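Local coordinates for 6-phosphogluconate dehydrogenase (Pseudomonas syringae, PDB 5U5G), which probably reduces 2-oxopropylphosphonate with NADPH in the biosynthesis of the antibiotic fosfomycin, and binds NADP and this phosphonate together in one pocket, at residues Pro151-Glu154 / Val155-Ala158; Arg171-Ile174 / Leu175-Leu178; Leu245-Arg248 / Arg249-Gln252; Cys280-Phe283 / Ser284-His288. All blocks are in the same frame, centred on the assembly; numbering follows the deposited sequence.

How the contacts relate
All four contacts are local, made along a helix or at its end, but their surroundings differ. Contact 2 is buried in the long helix 168-196 and reaches the phosphonate, so polar side chains carry it. Contact 3, at the surface end of helix 236-247, lies against it: Ile174 packs on Leu245 and Ala246, and Arg171 comes near Arg249. Contact 1 belongs to the nucleotide-binding domain, about 32 Å between centres from contact 3, is partly buried and combines apolar packing with backbone N-H...O=C hydrogen bonds. Contact 4, partly buried, lies in the last helix and pairs a Gln-Ser side-chain bond with a CH-pi contact. Contacts 2, 3 and 4 touch the second subunit; contact 1 does not.

Contact 1 (Pro151-Glu154 / Val155-Ala158); sequences PLLE and VFCA
Leu153 meets the residues after it through both its carbonyl and its side chain. Its O accepts Phe156 N at 3.0 Å, the amide standing well above the carbonyl plane, and takes a second, weak bond from Cys157 N at 2.7 Å. With CG between its backbone N and carbonyl carbon (chi1 59°), Phe156 folds its ring back over this carbonyl, and Leu153 O sits 4.0 Å above the ring plane, offset toward the rim. Leu153 CD2 then touches the ring at CZ, 3.7 Å away, while Leu153 CB faces Cys157 SG. These bonds lie toward the C-terminal end of helix 143-156, in a beta-alpha-beta unit whose parallel strands are 135-139 and 157-162, in the nucleotide-binding domain. Val155 repeats the three-residue spacing: its N donates to Leu152 O at 3.1 Å, and its CG2 lies 3.5 Å from the same oxygen. Phe156 and Val155 both pack on Leu21 of helix 12-23, whereas Leu153 leans on Phe63 of strand 61-64. Glu154, on the exposed side, has its CB 3.3 Å from Val155 N; its OE2 forms a salt bridge with Arg150, one turn back along the helix.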
ATOM      1  N   PRO A 151      25.372   1.638  15.003  1.00 31.27           N
ATOM      2  CA  PRO A 151      25.742   2.914  14.369  1.00 31.35           C
ATOM      3  C   PRO A 151      26.123   2.784  12.903  1.00 27.74           C
ATOM      4  O   PRO A 151      26.035   3.775  12.175  1.00 31.55           O
ATOM      5  CB  PRO A 151      26.927   3.399  15.215  1.00 30.34           C
ATOM      6  CG  PRO A 151      26.791   2.687  16.504  1.00 31.10           C
ATOM      7  CD  PRO A 151      26.277   1.327  16.124  1.00 30.61           C
ATOM      8  N   LEU A 152      26.555   1.603  12.451  1.00 26.64           N
ATOM      9  CA  LEU A 152      26.814   1.393  11.027  1.00 27.70           C
ATOM     10  C   LEU A 152      25.516   1.369  10.221  1.00 26.14           C
ATOM     11  O   LEU A 152      25.451   1.937   9.120  1.00 24.27           O
ATOM     12  CB  LEU A 152      27.577   0.085  10.824  1.00 23.41           C
ATOM     13  CG  LEU A 152      29.110   0.039  10.826  1.00 35.75           C
ATOM     14  CD1 LEU A 152      29.726   1.203  11.568  1.00 32.56           C
ATOM     15  CD2 LEU A 152      29.568  -1.272  11.433  1.00 27.32           C
ATOM     16  N   LEU A 153      24.488   0.674  10.730  1.00 25.29           N
ATOM     17  CA  LEU A 153      23.197   0.638  10.043  1.00 26.15           C
ATOM     18  C   LEU A 153      22.613   2.033   9.908  1.00 27.35           C
ATOM     19  O   LEU A 153      21.944   2.334   8.912  1.00 27.45           O
ATOM     20  CB  LEU A 153      22.213  -0.270  10.795  1.00 22.29           C
ATOM     21  CG  LEU A 153      22.660  -1.701  11.057  1.00 23.94           C
ATOM     22  CD1 LEU A 153      21.634  -2.447  11.879  1.00 24.58           C
ATOM     23  CD2 LEU A 153      22.931  -2.422   9.736  1.00 22.48           C
ATOM     24  N   GLU A 154      22.853   2.884  10.910  1.00 26.82           N
ATOM     25  CA  GLU A 154      22.366   4.257  10.893  1.00 31.60           C
ATOM     26  C   GLU A 154      22.829   5.004   9.650  1.00 32.30           C
ATOM     27  O   GLU A 154      22.146   5.924   9.186  1.00 28.47           O
ATOM     28  CB  GLU A 154      22.849   4.980  12.159  1.00 34.55           C
ATOM     29  CG  GLU A 154      22.345   6.410  12.294  1.00 42.98           C
ATOM     30  CD  GLU A 154      20.815   6.489  12.327  1.00 46.69           C
ATOM     31  OE1 GLU A 154      20.252   7.359  11.631  1.00 52.89           O
ATOM     32  OE2 GLU A 154      20.210   5.693  13.068  1.00 46.19           O
ATOM     33  N   VAL A 155      23.984   4.628   9.098  1.00 29.90           N
ATOM     34  CA  VAL A 155      24.478   5.315   7.909  1.00 26.73           C
ATOM     35  C   VAL A 155      23.524   5.144   6.734  1.00 26.59           C
ATOM     36  O   VAL A 155      23.375   6.055   5.913  1.00 28.77           O
ATOM     37  CB  VAL A 155      25.894   4.820   7.563  1.00 26.21           C
ATOM     38  CG1 VAL A 155      26.382   5.466   6.268  1.00 27.28           C
ATOM     39  CG2 VAL A 155      26.834   5.116   8.714  1.00 26.09           C
ATOM     40  N   PHE A 156      22.855   3.990   6.620  1.00 27.32           N
ATOM     41  CA  PHE A 156      22.003   3.764   5.460  1.00 28.52           C
ATOM     42  C   PHE A 156      20.569   3.368   5.810  1.00 26.80           C
ATOM     43  O   PHE A 156      19.790   3.057   4.896  1.00 25.49           O
ATOM     44  CB  PHE A 156      22.631   2.719   4.505  1.00 24.10           C
ATOM     45  CG  PHE A 156      22.886   1.361   5.127  1.00 25.33           C
ATOM     46  CD1 PHE A 156      21.915   0.365   5.088  1.00 22.47           C
ATOM     47  CD2 PHE A 156      24.121   1.062   5.698  1.00 25.52           C
ATOM     48  CE1 PHE A 156      22.164  -0.900   5.647  1.00 23.29           C
ATOM     49  CE2 PHE A 156      24.371  -0.191   6.253  1.00 20.19           C
ATOM     50  CZ  PHE A 156      23.387  -1.166   6.233  1.00 21.17           C
ATOM     51  N   CYS A 157      20.185   3.397   7.085  1.00 27.79           N
ATOM     52  CA  CYS A 157      18.832   3.038   7.502  1.00 29.56           C
ATOM     53  C   CYS A 157      18.183   4.172   8.285  1.00 27.35           C
ATOM     54  O   CYS A 157      18.840   4.841   9.089  1.00 28.59           O
ATOM     55  CB  CYS A 157      18.810   1.773   8.383  1.00 26.67           C
ATOM     56  SG  CYS A 157      19.516   0.263   7.658  1.00 26.96           S
ATOM     57  N   ALA A 158      16.876   4.346   8.082  1.00 27.01           N
ATOM     58  CA  ALA A 158      16.079   5.251   8.902  1.00 28.58           C
ATOM     59  C   ALA A 158      15.392   4.515  10.049  1.00 31.69           C
ATOM     60  O   ALA A 158      15.453   4.955  11.202  1.00 39.18           O
ATOM     61  CB  ALA A 158      15.037   5.976   8.044  1.00 23.04           C
TER

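Contact 2 (Arg171-Ile174 / Leu175-Leu178); sequences RLKI and LNNL. With 7VD ((2-oxopropyl)phosphonic acid), chain F.
The carboxamide of Asn177 is held at both polar atoms: Lys173 and Asn176 donate to its oxygen, and its nitrogen donates to the ligand. Lys173 NZ donates to Asn177 OD1 at 2.9 Å, in the carbonyl plane and on a lone pair, and Asn176 ND2 donates to the same OD1 at 2.8 Å, also in plane. That fixes which end of the amide is oxygen and turns ND2 toward the ketone O7 of (2-oxopropyl)phosphonic acid, 2.9 Å away along a fairly straight N-H (163°). Lys173 NZ reaches the same O7 at 2.7 Å and lies 2.8 Å from phosphonate O2. Two donors thus converge on the ketone oxygen, which would probably help to polarise its C=O bond. Lys173 and Asn177 lie one turn apart on helix 168-196, where Asn177 N also bonds Lys173 O at 2.9 Å. A single bend at chi2 (71°), followed by an extended run, carries the lysine alongside that turn to the ligand. Val123 O accepts a further bond from Lys173 NZ. The pocket involves both subunits, since Arg212 of the second subunit also bonds the ligand. In a second shell, Asn176 OD1 accepts Gly213 N of that subunit.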
ATOM      1  N   ARG A 171      11.566 -14.120   8.854  1.00 20.40           N
ATOM      2  CA  ARG A 171      10.137 -14.419   8.829  1.00 18.87           C
ATOM      3  C   ARG A 171       9.334 -13.171   8.497  1.00 18.05           C
ATOM      4  O   ARG A 171       8.449 -13.199   7.634  1.00 19.54           O
ATOM      5  CB  ARG A 171       9.694 -15.004  10.173  1.00 21.06           C
ATOM      6  CG  ARG A 171      10.252 -16.392  10.429  1.00 23.48           C
ATOM      7  CD  ARG A 171       9.889 -16.965  11.803  1.00 28.52           C
ATOM      8  NE  ARG A 171      10.483 -18.297  11.912  1.00 34.42           N
ATOM      9  CZ  ARG A 171      11.562 -18.601  12.631  1.00 35.95           C
ATOM     10  NH1 ARG A 171      12.169 -17.686  13.379  1.00 35.91           N
ATOM     11  NH2 ARG A 171      12.020 -19.841  12.623  1.00 41.37           N
ATOM     12  N   LEU A 172       9.652 -12.057   9.165  1.00 18.79           N
ATOM     13  CA  LEU A 172       8.935 -10.803   8.950  1.00 17.76           C
ATOM     14  C   LEU A 172       9.199 -10.225   7.559  1.00 19.22           C
ATOM     15  O   LEU A 172       8.282  -9.698   6.909  1.00 15.59           O
ATOM     16  CB  LEU A 172       9.338  -9.810  10.037  1.00 17.87           C
ATOM     17  CG  LEU A 172       8.780 -10.184  11.413  1.00 20.78           C
ATOM     18  CD1 LEU A 172       9.584  -9.507  12.509  1.00 17.33           C
ATOM     19  CD2 LEU A 172       7.307  -9.789  11.477  1.00 17.49           C
ATOM     20  N   LYS A 173      10.448 -10.294   7.097  1.00 17.38           N
ATOM     21  CA  LYS A 173      10.789  -9.763   5.783  1.00 18.22           C
ATOM     22  C   LYS A 173      10.032 -10.493   4.680  1.00 18.36           C
ATOM     23  O   LYS A 173       9.483  -9.856   3.772  1.00 17.75           O
ATOM     24  CB  LYS A 173      12.309  -9.868   5.557  1.00 19.99           C
ATOM     25  CG  LYS A 173      12.770  -9.651   4.089  1.00 16.56           C
ATOM     26  CD  LYS A 173      12.629  -8.173   3.654  1.00 18.14           C
ATOM     27  CE  LYS A 173      13.097  -7.975   2.179  1.00 17.56           C
ATOM     28  NZ  LYS A 173      12.671  -6.645   1.626  1.00 20.75           N
ATOM     29  N   ILE A 174       9.970 -11.829   4.762  1.00 15.99           N
ATOM     30  CA  ILE A 174       9.314 -12.626   3.723  1.00 17.55           C
ATOM     31  C   ILE A 174       7.820 -12.299   3.654  1.00 17.70           C
ATOM     32  O   ILE A 174       7.236 -12.175   2.569  1.00 19.69           O
ATOM     33  CB  ILE A 174       9.559 -14.125   3.991  1.00 18.60           C
ATOM     34  CG1 ILE A 174      11.045 -14.478   3.820  1.00 20.81           C
ATOM     35  CG2 ILE A 174       8.691 -14.994   3.088  1.00 17.39           C
ATOM     36  CD1 ILE A 174      11.415 -15.827   4.429  1.00 18.97           C
ATOM     37  N   LEU A 175       7.181 -12.162   4.810  1.00 16.74           N
ATOM     38  CA  LEU A 175       5.780 -11.745   4.860  1.00 20.27           C
ATOM     39  C   LEU A 175       5.599 -10.313   4.347  1.00 19.59           C
ATOM     40  O   LEU A 175       4.623 -10.014   3.645  1.00 20.39           O
ATOM     41  CB  LEU A 175       5.282 -11.871   6.296  1.00 18.14           C
ATOM     42  CG  LEU A 175       4.269 -12.937   6.723  1.00 30.22           C
ATOM     43  CD1 LEU A 175       4.068 -14.068   5.744  1.00 23.58           C
ATOM     44  CD2 LEU A 175       4.645 -13.464   8.091  1.00 20.14           C
ATOM     45  N   ASN A 176       6.516  -9.410   4.710  1.00 17.53           N
ATOM     46  CA  ASN A 176       6.489  -8.061   4.154  1.00 19.89           C
ATOM     47  C   ASN A 176       6.482  -8.098   2.630  1.00 20.08           C
ATOM     48  O   ASN A 176       5.691  -7.397   1.979  1.00 16.74           O
ATOM     49  CB  ASN A 176       7.689  -7.265   4.658  1.00 19.19           C
ATOM     50  CG  ASN A 176       7.828  -5.938   3.961  1.00 20.02           C
ATOM     51  OD1 ASN A 176       7.182  -4.962   4.349  1.00 20.13           O
ATOM     52  ND2 ASN A 176       8.674  -5.886   2.922  1.00 18.54           N
ATOM     53  N   ASN A 177       7.336  -8.947   2.050  1.00 18.46           N
ATOM     54  CA  ASN A 177       7.512  -8.974   0.603  1.00 20.63           C
ATOM     55  C   ASN A 177       6.376  -9.685  -0.111  1.00 19.02           C
ATOM     56  O   ASN A 177       6.095  -9.371  -1.271  1.00 19.91           O
ATOM     57  CB  ASN A 177       8.849  -9.621   0.257  1.00 19.41           C
ATOM     58  CG  ASN A 177       9.989  -8.651   0.388  1.00 21.07           C
ATOM     59  OD1 ASN A 177       9.972  -7.777   1.264  1.00 19.32           O
ATOM     60  ND2 ASN A 177      10.970  -8.770  -0.496  1.00 21.04           N
ATOM     61  N   LEU A 178       5.728 -10.644   0.553  1.00 19.01           N
ATOM     62  CA  LEU A 178       4.481 -11.190   0.031  1.00 19.92           C
ATOM     63  C   LEU A 178       3.442 -10.092  -0.145  1.00 18.11           C
ATOM     64  O   LEU A 178       2.698 -10.084  -1.133  1.00 17.61           O
ATOM     65  CB  LEU A 178       3.944 -12.262   0.973  1.00 19.17           C
ATOM     66  CG  LEU A 178       3.293 -13.537   0.436  1.00 25.72           C
ATOM     67  CD1 LEU A 178       2.327 -14.114   1.475  1.00 22.79           C
ATOM     68  CD2 LEU A 178       2.653 -13.425  -0.930  1.00 17.70           C
TER
HETATM   69  P1  7VD F 302      12.069  -3.873  -1.157  1.00 22.86           P
HETATM   70  C1  7VD F 302      12.643  -4.988  -2.470  1.00 25.91           C
HETATM   71  O2  7VD F 302      11.521  -4.577   0.062  1.00 21.90           O
HETATM   72  O3  7VD F 302      13.141  -2.892  -0.745  1.00 20.55           O
HETATM   73  O4  7VD F 302      10.965  -3.155  -1.894  1.00 26.38           O
HETATM   74  C6  7VD F 302      12.744  -6.449  -2.115  1.00 28.38           C
HETATM   75  O7  7VD F 302      13.098  -6.812  -0.993  1.00 26.91           O
HETATM   76  C8  7VD F 302      12.386  -7.414  -3.212  1.00 29.09           C

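Contact 3 (Leu245-Arg248 / Arg249-Gln252); sequences LARR and RLPQ
Arg249 N donates to Ala246 O at 3.0 Å, and one residue further on Leu250 N donates to Arg247 O at 3.1 Å. The second bond closes a type I beta turn from Arg247 to Leu250, by which the chain leaves helix 236-247 for the loop leading to helix 257-273. Both amides stand far above the planes of the carbonyls they meet, by 64° and 65°. The aliphatic part of Arg249 lies back against the helix: its CG is 3.3 Å from Leu245 O and its CB 3.7 Å from Ala246 O. CG lies beside its own backbone N (chi1 -54°), which brings it to Leu245 O. Leu250 packs back on Arg247, with CB 3.4 Å from Arg247 O and CD1 4.4 Å from Arg247 CG, and it packs on Met263 and Thr260 of helix 257-273. The charged ends of the arginines find partners beyond the turn: Arg247 pairs with Glu244, Arg248 with Glu102, and Arg249 NH2 bonds Gln197 of the second subunit. With three consecutive arginines and Arg171 close to Arg249, Glu244, Glu102 and, for Arg171, Glu105 probably offset part of the positive charge gathered here.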
ATOM      1  N   LEU A 245      10.303 -18.460  -0.991  1.00 20.97           N
ATOM      2  CA  LEU A 245      10.468 -18.575   0.457  1.00 21.39           C
ATOM      3  C   LEU A 245       9.114 -18.532   1.164  1.00 23.80           C
ATOM      4  O   LEU A 245       8.860 -19.319   2.084  1.00 23.69           O
ATOM      5  CB  LEU A 245      11.392 -17.479   0.976  1.00 20.17           C
ATOM      6  CG  LEU A 245      12.834 -17.523   0.461  1.00 22.93           C
ATOM      7  CD1 LEU A 245      13.575 -16.272   0.886  1.00 21.39           C
ATOM      8  CD2 LEU A 245      13.550 -18.773   0.961  1.00 20.76           C
ATOM      9  N   ALA A 246       8.212 -17.657   0.704  1.00 19.85           N
ATOM     10  CA  ALA A 246       6.877 -17.565   1.293  1.00 22.26           C
ATOM     11  C   ALA A 246       6.048 -18.807   0.984  1.00 25.89           C
ATOM     12  O   ALA A 246       5.307 -19.298   1.848  1.00 23.86           O
ATOM     13  CB  ALA A 246       6.162 -16.314   0.774  1.00 17.39           C
ATOM     14  N   ARG A 247       6.144 -19.311  -0.250  1.00 21.23           N
ATOM     15  CA  ARG A 247       5.400 -20.507  -0.631  1.00 24.38           C
ATOM     16  C   ARG A 247       5.753 -21.683   0.266  1.00 28.65           C
ATOM     17  O   ARG A 247       4.875 -22.455   0.665  1.00 25.88           O
ATOM     18  CB  ARG A 247       5.668 -20.876  -2.089  1.00 23.12           C
ATOM     19  CG  ARG A 247       4.755 -21.988  -2.598  1.00 30.62           C
ATOM     20  CD  ARG A 247       5.232 -22.582  -3.921  1.00 29.94           C
ATOM     21  NE  ARG A 247       6.496 -23.299  -3.780  1.00 38.77           N
ATOM     22  CZ  ARG A 247       6.607 -24.524  -3.267  1.00 45.33           C
ATOM     23  NH1 ARG A 247       5.526 -25.169  -2.842  1.00 48.65           N
ATOM     24  NH2 ARG A 247       7.798 -25.105  -3.174  1.00 40.02           N
ATOM     25  N   ARG A 248       7.039 -21.836   0.589  1.00 24.80           N
ATOM     26  CA  ARG A 248       7.460 -22.956   1.412  1.00 28.65           C
ATOM     27  C   ARG A 248       6.961 -22.842   2.846  1.00 27.18           C
ATOM     28  O   ARG A 248       7.050 -23.818   3.596  1.00 29.33           O
ATOM     29  CB  ARG A 248       8.974 -23.053   1.395  1.00 25.92           C
ATOM     30  CG  ARG A 248       9.587 -23.239   0.026  1.00 34.79           C
ATOM     31  CD  ARG A 248      11.068 -23.488   0.203  1.00 38.08           C
ATOM     32  NE  ARG A 248      11.312 -24.529   1.197  1.00 47.95           N
ATOM     33  CZ  ARG A 248      11.776 -24.276   2.416  1.00 52.48           C
ATOM     34  NH1 ARG A 248      11.988 -23.015   2.754  1.00 41.59           N
ATOM     35  NH2 ARG A 248      11.983 -25.229   3.326  1.00 50.53           N
ATOM     36  N   ARG A 249       6.441 -21.683   3.249  1.00 26.10           N
ATOM     37  CA  ARG A 249       5.922 -21.506   4.595  1.00 28.84           C
ATOM     38  C   ARG A 249       4.398 -21.517   4.643  1.00 30.54           C
ATOM     39  O   ARG A 249       3.821 -21.311   5.714  1.00 30.39           O
ATOM     40  CB  ARG A 249       6.484 -20.219   5.200  1.00 22.83           C
ATOM     41  CG  ARG A 249       8.003 -20.190   5.155  1.00 26.35           C
ATOM     42  CD  ARG A 249       8.602 -19.001   5.894  1.00 23.62           C
ATOM     43  NE  ARG A 249       8.106 -18.912   7.265  1.00 30.01           N
ATOM     44  CZ  ARG A 249       8.603 -19.591   8.293  1.00 29.82           C
ATOM     45  NH1 ARG A 249       9.622 -20.418   8.119  1.00 27.83           N
ATOM     46  NH2 ARG A 249       8.076 -19.435   9.505  1.00 35.80           N
ATOM     47  N   LEU A 250       3.741 -21.777   3.514  1.00 27.75           N
ATOM     48  CA  LEU A 250       2.280 -21.850   3.487  1.00 34.24           C
ATOM     49  C   LEU A 250       1.791 -23.094   4.220  1.00 37.12           C
ATOM     50  O   LEU A 250       2.291 -24.198   3.965  1.00 39.32           O
ATOM     51  CB  LEU A 250       1.772 -21.877   2.051  1.00 35.05           C
ATOM     52  CG  LEU A 250       1.652 -20.542   1.323  1.00 30.93           C
ATOM     53  CD1 LEU A 250       1.313 -20.796  -0.129  1.00 32.48           C
ATOM     54  CD2 LEU A 250       0.585 -19.661   1.977  1.00 32.89           C
ATOM     55  N   PRO A 251       0.813 -22.969   5.108  1.00 40.13           N
ATOM     56  CA  PRO A 251       0.299 -24.147   5.809  1.00 43.48           C
ATOM     57  C   PRO A 251      -0.556 -25.009   4.893  1.00 47.92           C
ATOM     58  O   PRO A 251      -1.096 -24.556   3.884  1.00 46.17           O
ATOM     59  CB  PRO A 251      -0.533 -23.547   6.946  1.00 42.54           C
ATOM     60  CG  PRO A 251      -0.982 -22.219   6.413  1.00 44.96           C
ATOM     61  CD  PRO A 251       0.146 -21.725   5.531  1.00 39.51           C
ATOM     62  N   GLN A 252      -0.665 -26.281   5.260  1.00 51.28           N
ATOM     63  CA  GLN A 252      -1.479 -27.223   4.508  1.00 52.42           C
ATOM     64  C   GLN A 252      -2.944 -27.187   4.915  1.00 55.22           C
ATOM     65  O   GLN A 252      -3.760 -27.875   4.294  1.00 55.47           O
ATOM     66  CB  GLN A 252      -0.939 -28.645   4.684  1.00 53.75           C
ATOM     67  CG  GLN A 252       0.579 -28.728   4.775  1.00 62.41           C
ATOM     68  CD  GLN A 252       1.259 -28.572   3.428  1.00 65.91           C
ATOM     69  OE1 GLN A 252       0.627 -28.713   2.376  1.00 70.07           O
ATOM     70  NE2 GLN A 252       2.558 -28.284   3.453  1.00 65.58           N
TER

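Contact 4 (Cys280-Phe283 / Ser284-His288); sequences CQYF and SVLSH
Helix 282-287, the last in the modelled chain, is entered through a 3-10 segment, and Gln281 and Ser284 meet where that segment runs into the helix. Ser284 OG donates to Gln281 OE1 over a short 2.5 Å, arriving well above the plane of the amide. The Gln281 backbone joins the same turn: its O accepts Val285 N at 3.1 Å and, weakly, Ser284 N at 3.0 Å. Gln281 NE2 bonds the hydroxyl of Tyr224 on helix 216-226. On the buried side Leu286 lies over the ring of Tyr282 in a CH-pi contact, CD2 being 4.3 Å from the ring centroid and 19° off its normal. Leu286 CD1 lies nearer the hydroxyl end, 3.8 Å from Tyr282 CZ. With CG anti to the backbone N (chi1 -172°), the Tyr282 ring leans toward Leu286, one turn on. The backbone bond from Leu286 N to Tyr282 O, 2.7 Å long, ties that turn. Tyr282 OH bonds Glu189 of helix 168-196, and the ring also packs on Pro257 of the second subunit. Leu286 over one face and Glu189 at the hydroxyl would limit rotation of the Tyr282 ring, while the Gln281-Ser284 bond separately holds the start of the turn.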
ATOM      1  N   CYS A 280       8.210  -5.270 -12.514  1.00 20.13           N
ATOM      2  CA  CYS A 280       7.072  -4.568 -13.099  1.00 24.47           C
ATOM      3  C   CYS A 280       6.748  -5.014 -14.515  1.00 21.45           C
ATOM      4  O   CYS A 280       5.838  -4.442 -15.112  1.00 23.12           O
ATOM      5  CB  CYS A 280       7.314  -3.060 -13.091  1.00 20.87           C
ATOM      6  SG  CYS A 280       7.467  -2.354 -11.441  1.00 22.66           S
ATOM      7  N   GLN A 281       7.441  -6.013 -15.067  1.00 26.11           N
ATOM      8  CA  GLN A 281       7.082  -6.518 -16.395  1.00 23.56           C
ATOM      9  C   GLN A 281       5.753  -7.270 -16.412  1.00 23.00           C
ATOM     10  O   GLN A 281       5.294  -7.666 -17.492  1.00 23.06           O
ATOM     11  CB  GLN A 281       8.214  -7.393 -16.938  1.00 22.91           C
ATOM     12  CG  GLN A 281       9.247  -6.584 -17.739  1.00 23.57           C
ATOM     13  CD  GLN A 281       8.626  -5.955 -18.979  1.00 27.52           C
ATOM     14  OE1 GLN A 281       8.253  -6.660 -19.911  1.00 31.23           O
ATOM     15  NE2 GLN A 281       8.495  -4.633 -18.987  1.00 31.96           N
ATOM     16  N   TYR A 282       5.120  -7.473 -15.253  1.00 20.33           N
ATOM     17  CA  TYR A 282       3.714  -7.865 -15.253  1.00 20.91           C
ATOM     18  C   TYR A 282       2.882  -6.950 -16.155  1.00 22.97           C
ATOM     19  O   TYR A 282       1.904  -7.404 -16.751  1.00 22.44           O
ATOM     20  CB  TYR A 282       3.163  -7.844 -13.823  1.00 21.61           C
ATOM     21  CG  TYR A 282       1.750  -8.411 -13.668  1.00 21.73           C
ATOM     22  CD1 TYR A 282       1.337  -9.521 -14.394  1.00 20.17           C
ATOM     23  CD2 TYR A 282       0.856  -7.858 -12.755  1.00 19.94           C
ATOM     24  CE1 TYR A 282       0.053 -10.057 -14.228  1.00 22.73           C
ATOM     25  CE2 TYR A 282      -0.429  -8.383 -12.583  1.00 18.69           C
ATOM     26  CZ  TYR A 282      -0.818  -9.481 -13.311  1.00 23.71           C
ATOM     27  OH  TYR A 282      -2.090  -9.987 -13.132  1.00 23.37           O
ATOM     28  N   PHE A 283       3.253  -5.663 -16.248  1.00 22.83           N
ATOM     29  CA  PHE A 283       2.592  -4.727 -17.162  1.00 25.10           C
ATOM     30  C   PHE A 283       2.497  -5.304 -18.565  1.00 28.69           C
ATOM     31  O   PHE A 283       1.423  -5.336 -19.167  1.00 27.78           O
ATOM     32  CB  PHE A 283       3.355  -3.393 -17.222  1.00 24.28           C
ATOM     33  CG  PHE A 283       2.841  -2.339 -16.280  1.00 26.37           C
ATOM     34  CD1 PHE A 283       1.542  -1.851 -16.394  1.00 25.24           C
ATOM     35  CD2 PHE A 283       3.672  -1.812 -15.297  1.00 21.30           C
ATOM     36  CE1 PHE A 283       1.080  -0.867 -15.518  1.00 23.03           C
ATOM     37  CE2 PHE A 283       3.230  -0.828 -14.436  1.00 21.32           C
ATOM     38  CZ  PHE A 283       1.929  -0.356 -14.542  1.00 22.76           C
ATOM     39  N   SER A 284       3.622  -5.771 -19.105  1.00 26.94           N
ATOM     40  CA  SER A 284       3.597  -6.244 -20.482  1.00 28.51           C
ATOM     41  C   SER A 284       2.954  -7.618 -20.596  1.00 31.01           C
ATOM     42  O   SER A 284       2.270  -7.890 -21.586  1.00 33.56           O
ATOM     43  CB  SER A 284       5.014  -6.250 -21.062  1.00 28.50           C
ATOM     44  OG  SER A 284       5.834  -7.167 -20.361  1.00 33.30           O
ATOM     45  N   VAL A 285       3.136  -8.483 -19.597  1.00 28.42           N
ATOM     46  CA  VAL A 285       2.470  -9.786 -19.616  1.00 28.10           C
ATOM     47  C   VAL A 285       0.965  -9.602 -19.567  1.00 35.82           C
ATOM     48  O   VAL A 285       0.213 -10.273 -20.286  1.00 39.40           O
ATOM     49  CB  VAL A 285       2.964 -10.662 -18.451  1.00 31.34           C
ATOM     50  CG1 VAL A 285       2.072 -11.883 -18.291  1.00 33.57           C
ATOM     51  CG2 VAL A 285       4.412 -11.076 -18.672  1.00 32.03           C
ATOM     52  N   LEU A 286       0.505  -8.671 -18.733  1.00 34.01           N
ATOM     53  CA  LEU A 286      -0.925  -8.415 -18.611  1.00 39.14           C
ATOM     54  C   LEU A 286      -1.556  -8.167 -19.976  1.00 39.61           C
ATOM     55  O   LEU A 286      -2.561  -8.793 -20.329  1.00 40.57           O
ATOM     56  CB  LEU A 286      -1.146  -7.226 -17.677  1.00 35.43           C
ATOM     57  CG  LEU A 286      -2.412  -7.157 -16.841  1.00 31.96           C
ATOM     58  CD1 LEU A 286      -2.884  -8.530 -16.407  1.00 29.90           C
ATOM     59  CD2 LEU A 286      -2.094  -6.293 -15.644  1.00 29.28           C
ATOM     60  N   SER A 287      -0.963  -7.273 -20.769  1.00 34.88           N
ATOM     61  CA  SER A 287      -1.457  -6.997 -22.113  1.00 39.55           C
ATOM     62  C   SER A 287      -1.080  -8.072 -23.130  1.00 46.08           C
ATOM     63  O   SER A 287      -1.574  -8.012 -24.262  1.00 53.04           O
ATOM     64  CB  SER A 287      -0.949  -5.633 -22.584  1.00 42.32           C
ATOM     65  OG  SER A 287       0.441  -5.481 -22.338  1.00 41.55           O
ATOM     66  N   HIS A 288      -0.243  -9.043 -22.752  1.00 47.46           N
ATOM     67  CA  HIS A 288       0.212 -10.160 -23.609  1.00 51.39           C
ATOM     68  C   HIS A 288       1.142  -9.707 -24.730  1.00 44.58           C
ATOM     69  O   HIS A 288       1.819  -8.687 -24.622  1.00 44.37           O
ATOM     70  CB  HIS A 288      -0.978 -10.921 -24.213  1.00 57.84           C
ATOM     71  CG  HIS A 288      -1.408 -12.115 -23.414  1.00 63.16           C
ATOM     72  ND1 HIS A 288      -2.364 -12.039 -22.424  1.00 61.37           N
ATOM     73  CD2 HIS A 288      -1.022 -13.414 -23.467  1.00 58.11           C
ATOM     74  CE1 HIS A 288      -2.543 -13.236 -21.895  1.00 61.06           C
ATOM     75  NE2 HIS A 288      -1.743 -14.089 -22.512  1.00 63.35           N
TER